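Local coordinates for Mll8374 protein (Mesorhizobium loti, PDB 3B5E) that probably hydrolyses carboxylic esters, as a carboxylesterase of the alpha/beta-hydrolase fold with a likely serine nucleophile, at residues 126-129 with 134-137; 140-145 with 203-208; 30-35 with 106-111. All blocks are in the same frame, centred on the assembly; numbering follows the deposited sequence. Where two conformers were deposited one is given.

The three contacts gather round one mixed sheet, on which strands 32-36, 113-118 and 138-142 lie side by side in parallel. Along the chain contact 3 closes first, then contact 1, then contact 2. Contacts 1 and 3 have centres about 14 Å apart and are joined by a salt bridge, Arg137 NH2 to Asp111 OD1 at 2.8 Å. Contacts 1 and 2 lie about 17 Å apart between centres and touch where Ser126 packs on Leu141. Contacts 2 and 3, about 19 Å apart between centres, do not touch. Contacts 1 and 3 pack loops that lead into strands, whereas contact 2 lies beside the probable active site.

Contact 1 (126-129 with 134-137); sequences SSLM and GIVR
Leu128 and Met129, neighbours on helix 120-131, receive Val136 between them, one on each of its methyl branches. Val136 points toward the helix. Its CG2 meets Leu128 CD2 at 3.7 Å, and the side chains meet at a slant. Its other side is turned to Met129, a selenomethionine. Here Val136 CB and CG1 both lie 3.8 Å from Met129 CG, and the side chains cross at about a right angle. The first part of the Met129 chain does the touching, not its selenium end. The Val136 torsion explains this split: CG1 is anti to the backbone N (chi1 -178°), while CG2 sits beside that N and faces Leu128.

Leu128 also uses its second methyl. Leu128 CD1 meets Ile135 CD1 at 4.2 Å, a looser touch in which the two side chains cross nearly at right angles. The contact is wholly apolar and all four residues are buried. On the far side of the loop, Arg137 NH1 donates to Ile135 O at 2.9 Å, from above the carbonyl plane. This bond folds the arginine back over its own loop backbone.

Strands 113-118 and 138-142 with helix 120-131 form a beta-alpha-beta crossover, whose second loop this contact packs on the helix. Ala96 of helix 85-106 touches both Leu128 and Ile135, Phe115 of strand 113-118 lies against Ile135 and Val136, and Ala139 of strand 138-142 meets Met129.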
loop_
_atom_site.group_PDB
_atom_site.type_symbol
_atom_site.label_atom_id
_atom_site.label_comp_id
_atom_site.label_asym_id
_atom_site.label_seq_id
_atom_site.Cartn_x
_atom_site.Cartn_y
_atom_site.Cartn_z
ATOM N N SER A 126 -5.571 -1.309 -2.090
ATOM C CA SER A 126 -6.509 -1.686 -3.158
ATOM C C SER A 126 -7.933 -1.285 -2.763
ATOM O O SER A 126 -8.706 -0.800 -3.584
ATOM C CB SER A 126 -6.420 -3.190 -3.461
ATOM O OG SER A 126 -6.865 -3.963 -2.358
ATOM N N SER A 127 -8.280 -1.461 -1.498
ATOM C CA SER A 127 -9.595 -1.019 -1.000
ATOM C C SER A 127 -9.798 0.494 -1.116
ATOM O O SER A 127 -10.888 0.956 -1.427
ATOM C CB SER A 127 -9.761 -1.442 0.466
ATOM O OG SER A 127 -9.800 -2.837 0.521
ATOM N N LEU A 128 -8.726 1.238 -0.830
ATOM C CA LEU A 128 -8.728 2.680 -0.948
ATOM C C LEU A 128 -9.042 3.080 -2.382
ATOM O O LEU A 128 -9.865 3.968 -2.612
ATOM C CB LEU A 128 -7.392 3.254 -0.472
ATOM C CG LEU A 128 -7.184 4.774 -0.517
ATOM C CD1 LEU A 128 -8.172 5.537 0.401
ATOM C CD2 LEU A 128 -5.718 5.084 -0.203
HETATM N N MSE A 129 -8.372 2.444 -3.346
HETATM C CA MSE A 129 -8.640 2.714 -4.771
HETATM C C MSE A 129 -10.109 2.497 -5.152
HETATM O O MSE A 129 -10.677 3.284 -5.898
HETATM C CB MSE A 129 -7.769 1.831 -5.687
HETATM C CG MSE A 129 -6.285 2.142 -5.630
HETATM SE SE MSE A 129 -5.240 0.716 -6.546
HETATM C CE MSE A 129 -6.325 0.611 -8.043
ATOM N N GLY A 134 -9.891 8.991 -6.748
ATOM C CA GLY A 134 -9.361 10.319 -6.856
ATOM C C GLY A 134 -8.184 10.595 -5.949
ATOM O O GLY A 134 -7.711 11.720 -5.912
ATOM N N ILE A 135 -7.733 9.598 -5.202
ATOM C CA ILE A 135 -6.583 9.754 -4.314
ATOM C C ILE A 135 -5.334 9.048 -4.875
ATOM O O ILE A 135 -4.279 9.680 -5.047
ATOM C CB ILE A 135 -6.882 9.209 -2.916
ATOM C CG1 ILE A 135 -8.015 10.029 -2.290
ATOM C CG2 ILE A 135 -5.620 9.254 -2.045
ATOM C CD1 ILE A 135 -8.528 9.471 -1.026
ATOM N N VAL A 136 -5.475 7.753 -5.160
ATOM C CA VAL A 136 -4.381 6.937 -5.667
ATOM C C VAL A 136 -4.236 7.070 -7.187
ATOM O O VAL A 136 -5.221 6.958 -7.921
ATOM C CB VAL A 136 -4.555 5.474 -5.228
ATOM C CG1 VAL A 136 -3.378 4.606 -5.721
ATOM C CG2 VAL A 136 -4.683 5.392 -3.703
ATOM N N ARG A 137 -3.007 7.359 -7.636
ATOM C CA ARG A 137 -2.618 7.336 -9.058
ATOM C C ARG A 137 -1.667 6.181 -9.411
ATOM O O ARG A 137 -1.643 5.727 -10.546
ATOM C CB ARG A 137 -1.906 8.631 -9.463
ATOM C CG ARG A 137 -2.811 9.840 -9.684
ATOM C CD ARG A 137 -3.267 10.492 -8.364
ATOM N NE ARG A 137 -3.517 11.939 -8.492
ATOM C CZ ARG A 137 -4.097 12.701 -7.556
ATOM N NH1 ARG A 137 -4.531 12.168 -6.416
ATOM N NH2 ARG A 137 -4.260 14.010 -7.764
#

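Contact 2 (140-145 with 203-208); sequences ALLRPM and DPDAAI. With EDO (1,2-ethanediol), chain I.
A buried salt bridge between Arg143 and Asp205 joins the loop after strand 138-142 to the first turn of helix 203-214. This is the carboxyl-end side of the parallel strands, where alpha/beta-hydrolases carry their active site. Arg143 grips the carboxylate end-on with two nitrogens. Arg143 NH1 donates to Asp205 OD1 at 2.8 Å with an N-H...O angle of 160°. Arg143 NH2 donates to Asp205 OD2 at 3.2 Å on its syn lone pair. Arg143 NH2 also reaches Asp205 OD1 at 3.2 Å by a more bent bond. OD1 therefore takes two hydrogens. It lies at the guanidinium edge, in plane, but the two flat groups are not coplanar: their planes stand 32° apart.

A bend at chi2 (-67°) swings the Arg143 guanidinium round to the helix, where the first side-chain bond does not aim. Further bonds fix both partners: Arg143 NE donates to Gly198 O, Arg143 NH1 to Ile164 O, and Asp205 OD2 accepts from Gly202 N. The bridge probably offsets the two buried charges, and these backbone partners satisfy further polar atoms. Leu142 CD2 comes only within 4.1 Å of Asp205 OD1, a loose van der Waals contact beside the bridge.

Arg143 O accepts at 2.7 Å from O2 of a 1,2-ethanediol, probably from the crystallisation liquor. That molecule is also hydrogen-bonded to Ser119 OG, the likely nucleophile, while the Arg143 side chain touches Asp169 and His199, which with Ser119 fit a catalytic triad.

Ile164 of strand 160-166 and Ile195 of strand 189-195 both touch Asp205, so helix 203-214 is tied across these two strands to the loop after strand 138-142.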
loop_
_atom_site.group_PDB
_atom_site.type_symbol
_atom_site.label_atom_id
_atom_site.label_comp_id
_atom_site.label_asym_id
_atom_site.label_seq_id
_atom_site.Cartn_x
_atom_site.Cartn_y
_atom_site.Cartn_z
ATOM N N ALA A 140 1.655 0.041 -5.659
ATOM C CA ALA A 140 2.525 -1.143 -5.710
ATOM C C ALA A 140 2.045 -2.061 -4.589
ATOM O O ALA A 140 2.134 -1.708 -3.395
ATOM C CB ALA A 140 3.974 -0.790 -5.528
ATOM N N LEU A 141 1.512 -3.223 -4.992
ATOM C CA LEU A 141 0.820 -4.118 -4.100
ATOM C C LEU A 141 1.638 -5.409 -3.982
ATOM O O LEU A 141 1.693 -6.211 -4.924
ATOM C CB LEU A 141 -0.588 -4.456 -4.637
ATOM C CG LEU A 141 -1.525 -3.282 -4.983
ATOM C CD1 LEU A 141 -2.862 -3.791 -5.484
ATOM C CD2 LEU A 141 -1.749 -2.323 -3.824
ATOM N N LEU A 142 2.253 -5.613 -2.826
ATOM C CA LEU A 142 3.144 -6.757 -2.620
ATOM C C LEU A 142 2.371 -7.834 -1.861
ATOM O O LEU A 142 1.888 -7.584 -0.750
ATOM C CB LEU A 142 4.384 -6.342 -1.852
ATOM C CG LEU A 142 5.206 -5.202 -2.460
ATOM C CD1 LEU A 142 6.480 -4.973 -1.629
ATOM C CD2 LEU A 142 5.509 -5.454 -3.939
ATOM N N ARG A 143 2.237 -9.007 -2.482
ATOM C CA ARG A 143 1.484 -10.151 -1.935
ATOM C C ARG A 143 0.034 -9.817 -1.515
ATOM O O ARG A 143 -0.370 -10.121 -0.401
ATOM C CB ARG A 143 2.226 -10.819 -0.794
ATOM C CG ARG A 143 3.721 -10.965 -0.978
ATOM C CD ARG A 143 4.090 -11.929 -2.112
ATOM N NE ARG A 143 5.538 -12.068 -2.085
ATOM C CZ ARG A 143 6.383 -11.201 -2.629
ATOM N NH1 ARG A 143 5.964 -10.175 -3.362
ATOM N NH2 ARG A 143 7.675 -11.380 -2.471
ATOM N N PRO A 144 -0.768 -9.197 -2.422
ATOM C CA PRO A 144 -2.127 -8.812 -2.120
ATOM C C PRO A 144 -3.149 -9.921 -2.413
ATOM O O PRO A 144 -2.811 -10.933 -2.991
ATOM C CB PRO A 144 -2.366 -7.662 -3.097
ATOM C CG PRO A 144 -1.583 -8.156 -4.330
ATOM C CD PRO A 144 -0.386 -8.812 -3.799
HETATM N N MSE A 145 -4.385 -9.692 -2.002
HETATM C CA MSE A 145 -5.523 -10.537 -2.323
HETATM C C MSE A 145 -6.773 -9.674 -2.314
HETATM O O MSE A 145 -6.752 -8.598 -1.749
HETATM C CB MSE A 145 -5.652 -11.706 -1.323
HETATM C CG MSE A 145 -6.071 -11.314 0.084
HETATM SE SE MSE A 145 -6.374 -12.871 1.178
HETATM C CE MSE A 145 -7.971 -13.588 0.308
ATOM N N ASP A 203 14.709 -7.866 -1.686
ATOM C CA ASP A 203 15.356 -7.205 -2.819
ATOM C C ASP A 203 14.755 -7.447 -4.199
ATOM O O ASP A 203 14.701 -6.508 -5.003
ATOM C CB ASP A 203 16.846 -7.554 -2.862
ATOM C CG ASP A 203 17.621 -7.049 -1.616
ATOM O OD1 ASP A 203 17.305 -5.923 -1.110
ATOM O OD2 ASP A 203 18.541 -7.817 -1.164
ATOM N N PRO A 204 14.309 -8.688 -4.496
ATOM C CA PRO A 204 13.614 -8.877 -5.772
ATOM C C PRO A 204 12.388 -7.974 -5.956
ATOM O O PRO A 204 12.125 -7.525 -7.071
ATOM C CB PRO A 204 13.179 -10.360 -5.740
ATOM C CG PRO A 204 14.097 -10.996 -4.758
ATOM C CD PRO A 204 14.385 -9.941 -3.722
ATOM N N ASP A 205 11.650 -7.723 -4.884
ATOM C CA ASP A 205 10.511 -6.810 -4.940
ATOM C C ASP A 205 10.934 -5.397 -5.226
ATOM O O ASP A 205 10.356 -4.742 -6.089
ATOM C CB ASP A 205 9.690 -6.869 -3.655
ATOM C CG ASP A 205 9.197 -8.268 -3.384
ATOM O OD1 ASP A 205 8.161 -8.587 -3.987
ATOM O OD2 ASP A 205 9.871 -9.054 -2.669
ATOM N N ALA A 206 11.977 -4.940 -4.535
ATOM C CA ALA A 206 12.511 -3.582 -4.735
ATOM C C ALA A 206 12.988 -3.359 -6.164
ATOM O O ALA A 206 12.713 -2.319 -6.757
ATOM C CB ALA A 206 13.644 -3.331 -3.806
ATOM N N ALA A 207 13.695 -4.340 -6.710
ATOM C CA ALA A 207 14.166 -4.256 -8.080
ATOM C C ALA A 207 13.008 -4.066 -9.070
ATOM O O ALA A 207 13.059 -3.238 -9.981
ATOM C CB ALA A 207 14.953 -5.492 -8.438
ATOM N N ILE A 208 11.956 -4.844 -8.890
ATOM C CA ILE A 208 10.778 -4.728 -9.756
ATOM C C ILE A 208 10.058 -3.385 -9.592
ATOM O O ILE A 208 9.712 -2.748 -10.595
ATOM C CB ILE A 208 9.788 -5.880 -9.542
ATOM C CG1 ILE A 208 10.370 -7.197 -10.116
ATOM C CG2 ILE A 208 8.450 -5.583 -10.188
ATOM C CD1 ILE A 208 9.596 -8.466 -9.702
HETATM C C1 EDO I . -3.410 -11.147 3.245
HETATM O O1 EDO I . -2.744 -10.205 4.068
HETATM C C2 EDO I . -2.569 -11.447 2.012
HETATM O O2 EDO I . -2.690 -10.470 0.955
#

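Contact 3 (30-35 with 106-111); sequences RECLFL and HGLNLD
Strand 32-36 faces the loop that follows helix 85-106, with Cys32 and Leu108 nearest at 6.9 Å between their CA atoms. Gly107 leaves the helix with positive phi (64°), and Leu108 then turns its side chain back toward the strand. Leu108 is the main apolar group from the loop. Both its methyls, CD1 and CD2, lie 4.0 Å from Cys32 SG, which faces the fork of the leucine. In the conformer given, SG stands anti to the backbone N (chi1 -178°); a second conformer exists, so this touch is less certain. Leu108 CD1 also meets Phe34 CZ at 3.8 Å, with the two side chains coming from opposite directions.

Leu110 reaches the same ring by another route. Its first bond points away from the strand, yet Leu110 CD2 comes back to Phe34 CE1 at 3.7 Å. The two side chains cross at about a right angle, and both leucine methyls approach the ring obliquely. The loop leads into strand 113-118, the parallel neighbour of strand 32-36 in the central sheet, and Phe115 of that strand stacks with Phe34.

At the edge a water links the two segments. It donates to Arg30 O at 2.7 Å and accepts a weak bond from Asn109 N. Asn109 OD1 in turn accepts from Asp111 N at 3.1 Å, an Asx turn at the start of the 3-10 segment.

Leucine methyls thus pack on the buried Phe34 ring, and on the sulfur in the conformer given, without directed bonds. The polar edge is bridged by water, so there the segments are coupled indirectly and probably weakly.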
loop_
_atom_site.group_PDB
_atom_site.type_symbol
_atom_site.label_atom_id
_atom_site.label_comp_id
_atom_site.label_asym_id
_atom_site.label_seq_id
_atom_site.Cartn_x
_atom_site.Cartn_y
_atom_site.Cartn_z
ATOM N N ARG A 30 10.871 15.235 -5.827
ATOM C CA ARG A 30 9.468 15.606 -5.650
ATOM C C ARG A 30 8.562 14.387 -5.434
ATOM O O ARG A 30 7.375 14.541 -5.163
ATOM C CB ARG A 30 8.958 16.363 -6.882
ATOM C CG ARG A 30 8.888 15.489 -8.163
ATOM N N GLU A 31 9.114 13.193 -5.585
ATOM C CA GLU A 31 8.341 11.983 -5.453
ATOM C C GLU A 31 8.157 11.638 -3.986
ATOM O O GLU A 31 9.035 11.898 -3.153
ATOM C CB GLU A 31 9.017 10.817 -6.156
ATOM C CG GLU A 31 9.281 11.041 -7.669
ATOM C CD GLU A 31 8.054 11.527 -8.473
ATOM O OE1 GLU A 31 6.952 10.962 -8.287
ATOM O OE2 GLU A 31 8.214 12.458 -9.304
ATOM N N CYS A 32 7.007 11.036 -3.717
ATOM C CA CYS A 32 6.620 10.583 -2.406
ATOM C C CYS A 32 6.221 9.107 -2.501
ATOM O O CYS A 32 5.769 8.655 -3.550
ATOM C CB CYS A 32 5.449 11.423 -1.924
ATOM S SG CYS A 32 4.890 11.027 -0.284
ATOM N N LEU A 33 6.447 8.361 -1.422
ATOM C CA LEU A 33 5.888 7.025 -1.240
ATOM C C LEU A 33 5.165 6.979 0.100
ATOM O O LEU A 33 5.758 7.282 1.158
ATOM C CB LEU A 33 6.963 5.934 -1.229
ATOM C CG LEU A 33 7.558 5.361 -2.522
ATOM C CD1 LEU A 33 8.144 6.444 -3.392
ATOM C CD2 LEU A 33 8.647 4.340 -2.165
ATOM N N PHE A 34 3.896 6.587 0.056
ATOM C CA PHE A 34 3.156 6.160 1.239
ATOM C C PHE A 34 3.387 4.667 1.420
ATOM O O PHE A 34 3.227 3.900 0.464
ATOM C CB PHE A 34 1.654 6.403 1.088
ATOM C CG PHE A 34 1.243 7.832 1.229
ATOM C CD1 PHE A 34 1.444 8.734 0.195
ATOM C CD2 PHE A 34 0.621 8.265 2.383
ATOM C CE1 PHE A 34 1.041 10.070 0.321
ATOM C CE2 PHE A 34 0.211 9.591 2.509
ATOM C CZ PHE A 34 0.410 10.486 1.474
ATOM N N LEU A 35 3.830 4.282 2.611
ATOM C CA LEU A 35 4.181 2.911 2.951
ATOM C C LEU A 35 3.178 2.359 3.958
ATOM O O LEU A 35 2.920 2.987 4.995
ATOM C CB LEU A 35 5.592 2.844 3.532
ATOM C CG LEU A 35 6.728 3.568 2.828
ATOM C CD1 LEU A 35 8.019 3.328 3.656
ATOM C CD2 LEU A 35 6.889 3.085 1.430
ATOM N N HIS A 106 2.532 18.586 4.725
ATOM C CA HIS A 106 3.923 18.437 4.297
ATOM C C HIS A 106 4.167 18.818 2.831
ATOM O O HIS A 106 5.262 18.624 2.300
ATOM C CB HIS A 106 4.372 17.017 4.583
ATOM C CG HIS A 106 4.252 16.629 6.028
ATOM N ND1 HIS A 106 5.034 17.190 7.022
ATOM C CD2 HIS A 106 3.449 15.730 6.643
ATOM C CE1 HIS A 106 4.719 16.639 8.183
ATOM N NE2 HIS A 106 3.757 15.756 7.981
ATOM N N GLY A 107 3.161 19.380 2.176
ATOM C CA GLY A 107 3.278 19.779 0.775
ATOM C C GLY A 107 3.493 18.596 -0.166
ATOM O O GLY A 107 4.246 18.708 -1.141
ATOM N N LEU A 108 2.849 17.460 0.112
ATOM C CA LEU A 108 3.036 16.282 -0.715
ATOM C C LEU A 108 2.264 16.444 -2.010
ATOM O O LEU A 108 1.132 16.897 -2.010
ATOM C CB LEU A 108 2.602 15.016 0.000
ATOM C CG LEU A 108 3.232 14.728 1.370
ATOM C CD1 LEU A 108 2.671 13.473 2.005
ATOM C CD2 LEU A 108 4.784 14.701 1.288
ATOM N N ASN A 109 2.902 16.101 -3.118
ATOM C CA ASN A 109 2.249 16.156 -4.420
ATOM C C ASN A 109 1.658 14.804 -4.729
ATOM O O ASN A 109 2.398 13.869 -5.050
ATOM C CB ASN A 109 3.260 16.540 -5.504
ATOM C CG ASN A 109 2.588 16.956 -6.796
ATOM O OD1 ASN A 109 1.400 16.677 -7.022
ATOM N ND2 ASN A 109 3.341 17.656 -7.644
ATOM N N LEU A 110 0.339 14.669 -4.593
ATOM C CA LEU A 110 -0.290 13.367 -4.814
ATOM C C LEU A 110 -0.278 12.974 -6.313
ATOM O O LEU A 110 -0.453 11.813 -6.637
ATOM C CB LEU A 110 -1.688 13.281 -4.169
ATOM C CG LEU A 110 -1.774 13.345 -2.626
ATOM C CD1 LEU A 110 -3.189 13.071 -2.151
ATOM C CD2 LEU A 110 -0.835 12.387 -1.953
ATOM N N ASP A 111 0.008 13.926 -7.204
ATOM C CA ASP A 111 0.307 13.619 -8.610
ATOM C C ASP A 111 1.711 13.060 -8.806
ATOM O O ASP A 111 2.131 12.814 -9.942
ATOM C CB ASP A 111 0.138 14.864 -9.494
ATOM C CG ASP A 111 -1.307 15.257 -9.657
ATOM O OD1 ASP A 111 -2.168 14.341 -9.634
ATOM O OD2 ASP A 111 -1.569 16.475 -9.797
HETATM O O HOH W 1 6.057 15.138 -2.891
#